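Local coordinates for protein putative mandelate racemase (PDB 2O56) that is of unknown physiological function but binds magnesium and, as a member of the enolase superfamily, probably acts as a hydro-lyase (dehydratase), at residues R131-Q136 and I346-R351; V333-E338 and G371-P376; Y276-Y281 and I303-K308. All blocks are in the same frame, centred on the assembly; numbering follows the deposited sequence.

Overall arrangement
Interaction 1 lies in the wall of the enolase-type barrel, where strands 130-135 and 347-350 run side by side near the magnesium site. Interaction 2, centred about 12 Å from it, packs helix 328-340 against segment 371-376; it touches interaction 1 directly, because strand 372-373 pairs with strand 130-135 and Glu338 reaches His347. Interaction 3 joins helices 277-286 and 302-314, with its centre about 22 Å from that of interaction 1 and about 19 Å from that of interaction 2, which it meets through Met337. Along the chain, interaction 3 closes before interaction 2 opens, whereas segments of interactions 1 and 2 alternate. The barrel is thus tied together both at its strands and around its outer helices.

Interaction 1 of 3, residues R131-Q136 and I346-R351; sequences RTYASQ and IHELHR
Ile346 packs on Arg131 and Tyr133 where parallel strands 130-135 and 347-350, the first and last strands of an enolase-superfamily barrel, come together across some 210 residues of chain. The axes of the two short strand segments come within 4.7 Å and are inclined at 37°. CD1 of Ile346 lies over one face of the Arg131 guanidinium, toward its rim and 3.7 Å from NE, while Asp169 and Asp217 hold that group by salt bridges. Its CG2 branch meets the Tyr133 ring at the edge, 3.6 Å from CD2. At His347 the regular parallel pattern begins: its N donates to Arg131 O and its O accepts from Tyr133 N, and its ring turns to the face shared with Thr132, where ND1 is bonded to Glu338. Glu348 lies on the other face, with Tyr133 and Ser135. The Tyr133 ring, placed between its own backbone N and carbonyl carbon (chi1 68°), leans across so that Glu348 CA forms a CH-pi contact 4.0 Å from the ring centroid. The hydroxyl of Tyr133 then reaches Gln321 and Lys172. Beyond the ring, Glu348 extends fully, and its OE2 accepts from Ser135 OG at 2.6 Å through the anti lone pair; a salt bridge with Lys172 grips the same oxygen. Leu349 resumes the backbone pattern, taking Tyr133 O with its N and receiving Ser135 N at its O. Packing on this opposite face is tight, with Leu349 CB only 3.3 Å from Thr132 CG2. The His350 ring offers a face to Ser135 CB, and Gln136 alongside it bonds to the magnesium ligand Glu221 and to Gln138. At Arg351 the direct pairing gives way to one water, which donates to Ser135 O at 2.7 Å and accepts from Arg351 N at 2.9 Å.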
loop_
_atom_site.group_PDB
_atom_site.type_symbol
_atom_site.label_atom_id
_atom_site.label_comp_id
_atom_site.label_asym_id
_atom_site.label_seq_id
_atom_site.Cartn_x
_atom_site.Cartn_y
_atom_site.Cartn_z
ATOM N N ARG A 131 13.969 -12.390 -35.829
ATOM C CA ARG A 131 14.955 -11.291 -35.768
ATOM C C ARG A 131 16.057 -11.528 -34.736
ATOM O O ARG A 131 15.784 -11.985 -33.627
ATOM C CB ARG A 131 14.259 -9.967 -35.457
ATOM C CG ARG A 131 15.201 -8.769 -35.526
ATOM C CD ARG A 131 14.564 -7.499 -35.010
ATOM N NE ARG A 131 15.523 -6.385 -35.057
ATOM C CZ ARG A 131 15.423 -5.289 -34.315
ATOM N NH1 ARG A 131 14.401 -5.162 -33.469
ATOM N NH2 ARG A 131 16.342 -4.327 -34.417
ATOM N N THR A 132 17.299 -11.202 -35.090
ATOM C CA THR A 132 18.437 -11.580 -34.253
ATOM C C THR A 132 19.313 -10.366 -33.964
ATOM O O THR A 132 19.398 -9.443 -34.778
ATOM C CB THR A 132 19.231 -12.743 -34.898
ATOM O OG1 THR A 132 18.339 -13.838 -35.133
ATOM C CG2 THR A 132 20.316 -13.225 -34.006
ATOM N N TYR A 133 19.934 -10.344 -32.790
ATOM C CA TYR A 133 21.017 -9.398 -32.542
ATOM C C TYR A 133 22.375 -10.071 -32.378
ATOM O O TYR A 133 22.455 -11.243 -32.012
ATOM C CB TYR A 133 20.708 -8.449 -31.382
ATOM C CG TYR A 133 20.644 -9.039 -29.978
ATOM C CD1 TYR A 133 21.803 -9.262 -29.233
ATOM C CD2 TYR A 133 19.418 -9.316 -29.379
ATOM C CE1 TYR A 133 21.742 -9.782 -27.921
ATOM C CE2 TYR A 133 19.344 -9.832 -28.068
ATOM C CZ TYR A 133 20.516 -10.050 -27.348
ATOM O OH TYR A 133 20.470 -10.551 -26.061
ATOM N N ALA A 134 23.430 -9.315 -32.675
ATOM C CA ALA A 134 24.806 -9.746 -32.444
ATOM C C ALA A 134 25.156 -9.462 -30.992
ATOM O O ALA A 134 25.166 -8.306 -30.570
ATOM C CB ALA A 134 25.756 -8.967 -33.363
ATOM N N SER A 135 25.419 -10.515 -30.223
ATOM C CA SER A 135 25.506 -10.395 -28.753
ATOM C C SER A 135 26.966 -10.286 -28.306
ATOM O O SER A 135 27.841 -10.933 -28.883
ATOM C CB SER A 135 24.872 -11.618 -28.081
ATOM O OG SER A 135 24.686 -11.404 -26.680
ATOM N N GLN A 136 27.205 -9.465 -27.279
ATOM C CA GLN A 136 28.504 -9.325 -26.604
ATOM C C GLN A 136 29.686 -8.818 -27.453
ATOM O O GLN A 136 30.749 -9.444 -27.504
ATOM C CB GLN A 136 28.881 -10.569 -25.778
ATOM C CG GLN A 136 27.733 -11.224 -24.974
ATOM C CD GLN A 136 27.212 -10.397 -23.780
ATOM O OE1 GLN A 136 27.606 -9.252 -23.562
ATOM N NE2 GLN A 136 26.307 -10.994 -23.008
ATOM N N ILE A 346 13.108 -10.279 -29.791
ATOM C CA ILE A 346 14.363 -10.473 -30.522
ATOM C C ILE A 346 15.091 -11.729 -30.021
ATOM O O ILE A 346 14.828 -12.196 -28.910
ATOM C CB ILE A 346 15.236 -9.175 -30.539
ATOM C CG1 ILE A 346 16.214 -9.156 -31.722
ATOM C CG2 ILE A 346 15.893 -8.898 -29.190
ATOM C CD1 ILE A 346 16.873 -7.775 -31.951
ATOM N N HIS A 347 15.935 -12.318 -30.867
ATOM C CA HIS A 347 16.740 -13.486 -30.506
ATOM C C HIS A 347 18.205 -13.075 -30.275
ATOM O O HIS A 347 18.708 -12.137 -30.912
ATOM C CB HIS A 347 16.620 -14.547 -31.620
ATOM C CG HIS A 347 17.402 -15.807 -31.384
ATOM N ND1 HIS A 347 16.826 -16.963 -30.893
ATOM C CD2 HIS A 347 18.706 -16.106 -31.612
ATOM C CE1 HIS A 347 17.748 -17.905 -30.799
ATOM N NE2 HIS A 347 18.898 -17.409 -31.220
ATOM N N GLU A 348 18.879 -13.774 -29.363
ATOM C CA GLU A 348 20.277 -13.487 -29.022
ATOM C C GLU A 348 21.252 -14.394 -29.764
ATOM O O GLU A 348 21.209 -15.611 -29.610
ATOM C CB GLU A 348 20.510 -13.653 -27.512
ATOM C CG GLU A 348 21.969 -13.472 -27.077
ATOM C CD GLU A 348 22.158 -13.450 -25.558
ATOM O OE1 GLU A 348 21.340 -14.069 -24.847
ATOM O OE2 GLU A 348 23.140 -12.829 -25.080
ATOM N N LEU A 349 22.172 -13.800 -30.518
ATOM C CA LEU A 349 23.200 -14.590 -31.200
ATOM C C LEU A 349 24.616 -14.277 -30.734
ATOM O O LEU A 349 25.112 -13.166 -30.934
ATOM C CB LEU A 349 23.110 -14.425 -32.720
ATOM C CG LEU A 349 24.215 -15.119 -33.524
ATOM C CD1 LEU A 349 23.877 -16.569 -33.757
ATOM C CD2 LEU A 349 24.427 -14.410 -34.823
ATOM N N HIS A 350 25.275 -15.265 -30.136
ATOM C CA HIS A 350 26.692 -15.136 -29.838
ATOM C C HIS A 350 27.511 -15.581 -31.031
ATOM O O HIS A 350 27.094 -16.456 -31.790
ATOM C CB HIS A 350 27.082 -16.005 -28.670
ATOM C CG HIS A 350 26.403 -15.649 -27.390
ATOM N ND1 HIS A 350 26.978 -14.820 -26.449
ATOM C CD2 HIS A 350 25.204 -16.021 -26.889
ATOM C CE1 HIS A 350 26.157 -14.698 -25.420
ATOM N NE2 HIS A 350 25.075 -15.420 -25.659
ATOM N N ARG A 351 28.692 -14.983 -31.164
ATOM C CA ARG A 351 29.619 -15.303 -32.247
ATOM C C ARG A 351 30.049 -16.776 -32.236
ATOM O O ARG A 351 30.090 -17.423 -33.286
ATOM C CB ARG A 351 30.837 -14.393 -32.168
ATOM C CG ARG A 351 31.596 -14.266 -33.472
ATOM C CD ARG A 351 33.085 -14.463 -33.241
ATOM N NE ARG A 351 33.651 -13.445 -32.366
ATOM C CZ ARG A 351 34.142 -13.688 -31.157
ATOM N NH1 ARG A 351 34.632 -12.690 -30.434
ATOM N NH2 ARG A 351 34.143 -14.925 -30.669
HETATM O O HOH W 1 29.537 -13.022 -29.153
#

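Interaction 2 of 3, residues V333-E338 and G371-P376; sequences VALHME and GMYEVP
Leu335 and Val375 mark the closest backbone approach, with CA atoms 5.5 Å apart, where helix 328-340 is crossed by the extended chain of 371-376 and no hydrogen bond joins the two. The contact is therefore carried by side-chain packing, chiefly by the adjacent residues Leu335 and His336. Leu335 points at the incoming chain and both its methyls come to the same side of the Tyr373 ring: CD2 lies 3.6 Å from Tyr373 CB, and CD1 is 3.7 Å from Tyr373 CD2. The leucine and the tyrosine cross at about a right angle. Leu335 CB also rests against Pro376 CD at 4.1 Å. His336 has CG anti to its carbonyl carbon (chi1 -72°), which turns the imidazole to lie against Val375 and Pro376. Val375 CG2 sits over one ring face in a CH-pi contact, 4.0 Å from the centroid and 27° off the normal. Pro376 CD approaches the same face off-centre, at 4.2 Å from the centroid. The ring cannot easily rotate, because ND1 is bonded to Tyr119 N and NE2 to Ile381 O, a pairing consistent with a proton on NE2. Pro376 O lies 3.4 Å from His336 CE1 and, although buried here, has no hydrogen-bonding partner in the model. This is plain packing away from the metal site. It joins helix 328-340 to strand 372-373 and the loop that follows: Ile130 of strand 130-135 touches both Leu335 and Tyr373, the Tyr373 ring meets His347 of strand 347-350 edge-to-face, and Met337 turns instead toward helix 302-314.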
loop_
_atom_site.group_PDB
_atom_site.type_symbol
_atom_site.label_atom_id
_atom_site.label_comp_id
_atom_site.label_asym_id
_atom_site.label_seq_id
_atom_site.Cartn_x
_atom_site.Cartn_y
_atom_site.Cartn_z
ATOM N N VAL A 333 15.813 -24.950 -29.373
ATOM C CA VAL A 333 14.622 -24.881 -28.545
ATOM C C VAL A 333 14.168 -23.443 -28.368
ATOM O O VAL A 333 12.970 -23.162 -28.343
ATOM C CB VAL A 333 14.759 -25.634 -27.184
ATOM C CG1 VAL A 333 15.274 -27.015 -27.419
ATOM C CG2 VAL A 333 15.675 -24.907 -26.218
ATOM N N ALA A 334 15.134 -22.531 -28.273
ATOM C CA ALA A 334 14.859 -21.096 -28.356
ATOM C C ALA A 334 14.054 -20.694 -29.598
ATOM O O ALA A 334 13.060 -19.984 -29.493
ATOM C CB ALA A 334 16.147 -20.309 -28.254
ATOM N N LEU A 335 14.484 -21.154 -30.774
ATOM C CA LEU A 335 13.786 -20.852 -32.026
ATOM C C LEU A 335 12.336 -21.328 -32.078
ATOM O O LEU A 335 11.480 -20.617 -32.599
ATOM C CB LEU A 335 14.566 -21.377 -33.236
ATOM C CG LEU A 335 15.959 -20.774 -33.392
ATOM C CD1 LEU A 335 16.676 -21.429 -34.557
ATOM C CD2 LEU A 335 15.906 -19.248 -33.549
ATOM N N HIS A 336 12.078 -22.529 -31.554
ATOM C CA HIS A 336 10.731 -23.055 -31.423
ATOM C C HIS A 336 9.825 -22.231 -30.510
ATOM O O HIS A 336 8.668 -21.947 -30.845
ATOM C CB HIS A 336 10.787 -24.505 -30.924
ATOM C CG HIS A 336 11.276 -25.487 -31.953
ATOM N ND1 HIS A 336 10.502 -25.900 -33.017
ATOM C CD2 HIS A 336 12.464 -26.127 -32.083
ATOM C CE1 HIS A 336 11.193 -26.744 -33.762
ATOM N NE2 HIS A 336 12.384 -26.906 -33.213
ATOM N N MET A 337 10.334 -21.859 -29.344
ATOM C CA MET A 337 9.545 -21.065 -28.402
ATOM C C MET A 337 9.259 -19.718 -29.041
ATOM O O MET A 337 8.130 -19.251 -29.044
ATOM C CB MET A 337 10.321 -20.868 -27.094
ATOM C CG MET A 337 9.511 -20.218 -25.922
ATOM S SD MET A 337 8.226 -21.280 -25.244
ATOM C CE MET A 337 9.200 -22.527 -24.408
ATOM N N GLU A 338 10.294 -19.103 -29.588
ATOM C CA GLU A 338 10.173 -17.754 -30.125
ATOM C C GLU A 338 9.276 -17.703 -31.374
ATOM O O GLU A 338 8.782 -16.643 -31.744
ATOM C CB GLU A 338 11.563 -17.192 -30.414
ATOM C CG GLU A 338 12.378 -16.984 -29.138
ATOM C CD GLU A 338 13.840 -16.657 -29.390
ATOM O OE1 GLU A 338 14.416 -17.192 -30.358
ATOM O OE2 GLU A 338 14.422 -15.883 -28.594
ATOM N N GLY A 371 20.599 -11.587 -40.498
ATOM C CA GLY A 371 20.053 -11.172 -39.213
ATOM C C GLY A 371 18.818 -11.934 -38.774
ATOM O O GLY A 371 18.197 -11.567 -37.782
ATOM N N MET A 372 18.460 -12.991 -39.504
ATOM C CA MET A 372 17.184 -13.710 -39.298
ATOM C C MET A 372 17.449 -15.206 -39.190
ATOM O O MET A 372 18.252 -15.754 -39.942
ATOM C CB MET A 372 16.212 -13.472 -40.475
ATOM C CG MET A 372 15.857 -12.008 -40.775
ATOM S SD MET A 372 14.577 -11.342 -39.681
ATOM C CE MET A 372 14.261 -9.743 -40.415
ATOM N N TYR A 373 16.779 -15.864 -38.255
ATOM C CA TYR A 373 16.760 -17.329 -38.185
ATOM C C TYR A 373 15.430 -17.843 -38.699
ATOM O O TYR A 373 14.414 -17.130 -38.620
ATOM C CB TYR A 373 16.814 -17.766 -36.734
ATOM C CG TYR A 373 18.151 -18.105 -36.161
ATOM C CD1 TYR A 373 18.716 -17.294 -35.185
ATOM C CD2 TYR A 373 18.836 -19.259 -36.550
ATOM C CE1 TYR A 373 19.939 -17.609 -34.597
ATOM C CE2 TYR A 373 20.067 -19.587 -35.973
ATOM C CZ TYR A 373 20.610 -18.753 -34.992
ATOM O OH TYR A 373 21.824 -19.035 -34.391
ATOM N N GLU A 374 15.422 -19.090 -39.183
ATOM C CA GLU A 374 14.173 -19.815 -39.361
ATOM C C GLU A 374 14.151 -21.029 -38.456
ATOM O O GLU A 374 15.195 -21.560 -38.086
ATOM C CB GLU A 374 13.945 -20.219 -40.822
ATOM C CG GLU A 374 13.815 -19.020 -41.788
ATOM C CD GLU A 374 13.634 -19.458 -43.234
ATOM O OE1 GLU A 374 14.436 -20.293 -43.708
ATOM O OE2 GLU A 374 12.692 -18.973 -43.892
ATOM N N VAL A 375 12.947 -21.432 -38.085
ATOM C CA VAL A 375 12.722 -22.519 -37.137
ATOM C C VAL A 375 13.011 -23.908 -37.777
ATOM O O VAL A 375 12.722 -24.108 -38.959
ATOM C CB VAL A 375 11.272 -22.399 -36.577
ATOM C CG1 VAL A 375 10.223 -22.813 -37.608
ATOM C CG2 VAL A 375 11.109 -23.110 -35.255
ATOM N N PRO A 376 13.593 -24.862 -37.004
ATOM C CA PRO A 376 13.697 -26.241 -37.471
ATOM C C PRO A 376 12.338 -26.867 -37.780
ATOM O O PRO A 376 11.326 -26.503 -37.179
ATOM C CB PRO A 376 14.351 -26.968 -36.286
ATOM C CG PRO A 376 15.094 -25.893 -35.553
ATOM C CD PRO A 376 14.211 -24.697 -35.672
#

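Interaction 3 of 3, residues Y276-Y281 and I303-K308; sequences YWRWGY and ITEVKK
Two successive outer helices of the barrel, 277-286 and 302-314, are joined by a buried salt bridge between Arg278 and Glu305; the short axes run 9.4 Å apart at 33°. Glu305 OE2 accepts twice. Arg278 N donates at 2.7 Å, almost straight, to the anti lone pair, while NE meets the same oxygen at 2.8 Å from above the carboxylate plane. NH2 completes the side-on grip with a more bent bond, 2.9 Å to the syn lone pair of Glu305 OE1, which is tilted out of the guanidinium plane where OE2 lies in it. The two flat groups are turned 59° against each other. A bend in Glu305 at chi2 (76°) brings its carboxylate back toward Arg278. The extended Lys308 chain crosses the guanidinium obliquely, with CD 3.7 Å above the centre of one face. Each charge has a further partner: Lys308 NZ pairs with Glu75, Arg278 NH1 bonds Asp311 O of a neighbouring subunit, and one water accepts from both NZ and NH1. Trp78 of helix 74-83 packs on Glu305 and Trp277, helix 93-114 touches Trp277, and Met337 of helix 328-340 covers Val306.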
loop_
_atom_site.group_PDB
_atom_site.type_symbol
_atom_site.label_atom_id
_atom_site.label_comp_id
_atom_site.label_asym_id
_atom_site.label_seq_id
_atom_site.Cartn_x
_atom_site.Cartn_y
_atom_site.Cartn_z
ATOM N N TYR A 276 14.069 -17.798 -12.204
ATOM C CA TYR A 276 13.645 -19.160 -12.536
ATOM C C TYR A 276 12.187 -19.411 -12.211
ATOM O O TYR A 276 11.719 -19.060 -11.126
ATOM C CB TYR A 276 14.529 -20.192 -11.813
ATOM C CG TYR A 276 15.980 -19.820 -11.772
ATOM C CD1 TYR A 276 16.705 -19.634 -12.957
ATOM C CD2 TYR A 276 16.626 -19.619 -10.563
ATOM C CE1 TYR A 276 18.037 -19.267 -12.949
ATOM C CE2 TYR A 276 17.974 -19.242 -10.541
ATOM C CZ TYR A 276 18.662 -19.071 -11.751
ATOM O OH TYR A 276 19.992 -18.738 -11.740
ATOM N N TRP A 277 11.493 -20.041 -13.163
ATOM C CA TRP A 277 10.104 -20.514 -13.021
ATOM C C TRP A 277 9.096 -19.364 -12.974
ATOM O O TRP A 277 9.472 -18.196 -12.877
ATOM C CB TRP A 277 9.906 -21.494 -11.853
ATOM C CG TRP A 277 10.922 -22.606 -11.739
ATOM C CD1 TRP A 277 11.752 -23.078 -12.711
ATOM C CD2 TRP A 277 11.179 -23.398 -10.572
ATOM N NE1 TRP A 277 12.526 -24.100 -12.212
ATOM C CE2 TRP A 277 12.186 -24.323 -10.907
ATOM C CE3 TRP A 277 10.655 -23.404 -9.269
ATOM C CZ2 TRP A 277 12.699 -25.240 -9.985
ATOM C CZ3 TRP A 277 11.160 -24.333 -8.358
ATOM C CH2 TRP A 277 12.165 -25.242 -8.726
ATOM N N ARG A 278 7.818 -19.692 -13.103
ATOM C CA ARG A 278 6.761 -18.696 -12.916
ATOM C C ARG A 278 6.949 -17.950 -11.574
ATOM O O ARG A 278 6.783 -16.742 -11.503
ATOM C CB ARG A 278 5.400 -19.406 -12.875
ATOM C CG ARG A 278 4.811 -19.828 -14.224
ATOM C CD ARG A 278 3.722 -20.883 -13.981
ATOM N NE ARG A 278 4.301 -22.188 -13.625
ATOM C CZ ARG A 278 3.588 -23.259 -13.268
ATOM N NH1 ARG A 278 2.270 -23.188 -13.212
ATOM N NH2 ARG A 278 4.190 -24.408 -12.970
ATOM N N TRP A 279 7.256 -18.697 -10.510
ATOM C CA TRP A 279 7.447 -18.119 -9.184
ATOM C C TRP A 279 8.552 -17.033 -9.155
ATOM O O TRP A 279 8.416 -16.001 -8.483
ATOM C CB TRP A 279 7.736 -19.222 -8.171
ATOM C CG TRP A 279 6.577 -20.152 -7.944
ATOM C CD1 TRP A 279 5.634 -20.069 -6.939
ATOM C CD2 TRP A 279 6.248 -21.331 -8.701
ATOM N NE1 TRP A 279 4.746 -21.132 -7.028
ATOM C CE2 TRP A 279 5.090 -21.912 -8.100
ATOM C CE3 TRP A 279 6.819 -21.961 -9.820
ATOM C CZ2 TRP A 279 4.484 -23.080 -8.598
ATOM C CZ3 TRP A 279 6.209 -23.110 -10.319
ATOM C CH2 TRP A 279 5.059 -23.666 -9.695
ATOM N N GLY A 280 9.625 -17.251 -9.905
ATOM C CA GLY A 280 10.748 -16.315 -9.891
ATOM C C GLY A 280 10.410 -15.037 -10.629
ATOM O O GLY A 280 10.876 -13.947 -10.268
ATOM N N TYR A 281 9.612 -15.165 -11.687
ATOM C CA TYR A 281 9.152 -13.990 -12.415
ATOM C C TYR A 281 8.064 -13.203 -11.715
ATOM O O TYR A 281 8.004 -11.976 -11.846
ATOM C CB TYR A 281 8.773 -14.328 -13.863
ATOM C CG TYR A 281 10.005 -14.602 -14.664
ATOM C CD1 TYR A 281 10.629 -13.572 -15.377
ATOM C CD2 TYR A 281 10.584 -15.877 -14.676
ATOM C CE1 TYR A 281 11.769 -13.806 -16.086
ATOM C CE2 TYR A 281 11.744 -16.124 -15.393
ATOM C CZ TYR A 281 12.321 -15.075 -16.103
ATOM O OH TYR A 281 13.482 -15.277 -16.826
ATOM N N ILE A 303 10.999 -26.350 -21.397
ATOM C CA ILE A 303 9.928 -25.904 -22.288
ATOM C C ILE A 303 8.583 -25.775 -21.568
ATOM O O ILE A 303 7.808 -24.834 -21.809
ATOM C CB ILE A 303 9.803 -26.863 -23.484
ATOM C CG1 ILE A 303 11.051 -26.754 -24.369
ATOM C CG2 ILE A 303 8.586 -26.573 -24.262
ATOM C CD1 ILE A 303 11.296 -27.991 -25.215
ATOM N N THR A 304 8.292 -26.730 -20.690
ATOM C CA THR A 304 7.011 -26.725 -19.982
ATOM C C THR A 304 6.814 -25.425 -19.198
ATOM O O THR A 304 5.759 -24.784 -19.291
ATOM C CB THR A 304 6.879 -27.936 -19.066
ATOM O OG1 THR A 304 7.117 -29.121 -19.835
ATOM C CG2 THR A 304 5.475 -28.015 -18.461
ATOM N N GLU A 305 7.847 -25.032 -18.459
ATOM C CA GLU A 305 7.768 -23.884 -17.570
ATOM C C GLU A 305 8.003 -22.570 -18.313
ATOM O O GLU A 305 7.326 -21.568 -18.039
ATOM C CB GLU A 305 8.757 -24.025 -16.400
ATOM C CG GLU A 305 8.574 -22.953 -15.343
ATOM C CD GLU A 305 7.366 -23.167 -14.446
ATOM O OE1 GLU A 305 6.630 -24.174 -14.602
ATOM O OE2 GLU A 305 7.132 -22.300 -13.582
ATOM N N VAL A 306 8.946 -22.545 -19.244
ATOM C CA VAL A 306 9.187 -21.277 -19.953
ATOM C C VAL A 306 7.985 -20.820 -20.806
ATOM O O VAL A 306 7.674 -19.628 -20.857
ATOM C CB VAL A 306 10.567 -21.243 -20.683
ATOM C CG1 VAL A 306 10.697 -20.015 -21.579
ATOM C CG2 VAL A 306 11.706 -21.235 -19.635
ATOM N N LYS A 307 7.279 -21.754 -21.445
ATOM C CA LYS A 307 6.016 -21.411 -22.094
ATOM C C LYS A 307 5.062 -20.727 -21.108
ATOM O O LYS A 307 4.439 -19.739 -21.436
ATOM C CB LYS A 307 5.353 -22.648 -22.720
ATOM C CG LYS A 307 4.083 -22.367 -23.514
ATOM C CD LYS A 307 4.361 -21.486 -24.739
ATOM C CE LYS A 307 3.102 -21.305 -25.608
ATOM N NZ LYS A 307 1.868 -20.947 -24.816
ATOM N N LYS A 308 4.952 -21.272 -19.903
ATOM C CA LYS A 308 4.084 -20.693 -18.868
ATOM C C LYS A 308 4.542 -19.300 -18.418
ATOM O O LYS A 308 3.722 -18.386 -18.258
ATOM C CB LYS A 308 3.980 -21.659 -17.692
ATOM C CG LYS A 308 3.405 -23.016 -18.102
ATOM C CD LYS A 308 3.420 -23.975 -16.892
ATOM C CE LYS A 308 2.713 -25.277 -17.234
ATOM N NZ LYS A 308 2.800 -26.228 -16.052
HETATM O O HOH W 2 1.205 -25.827 -13.744
#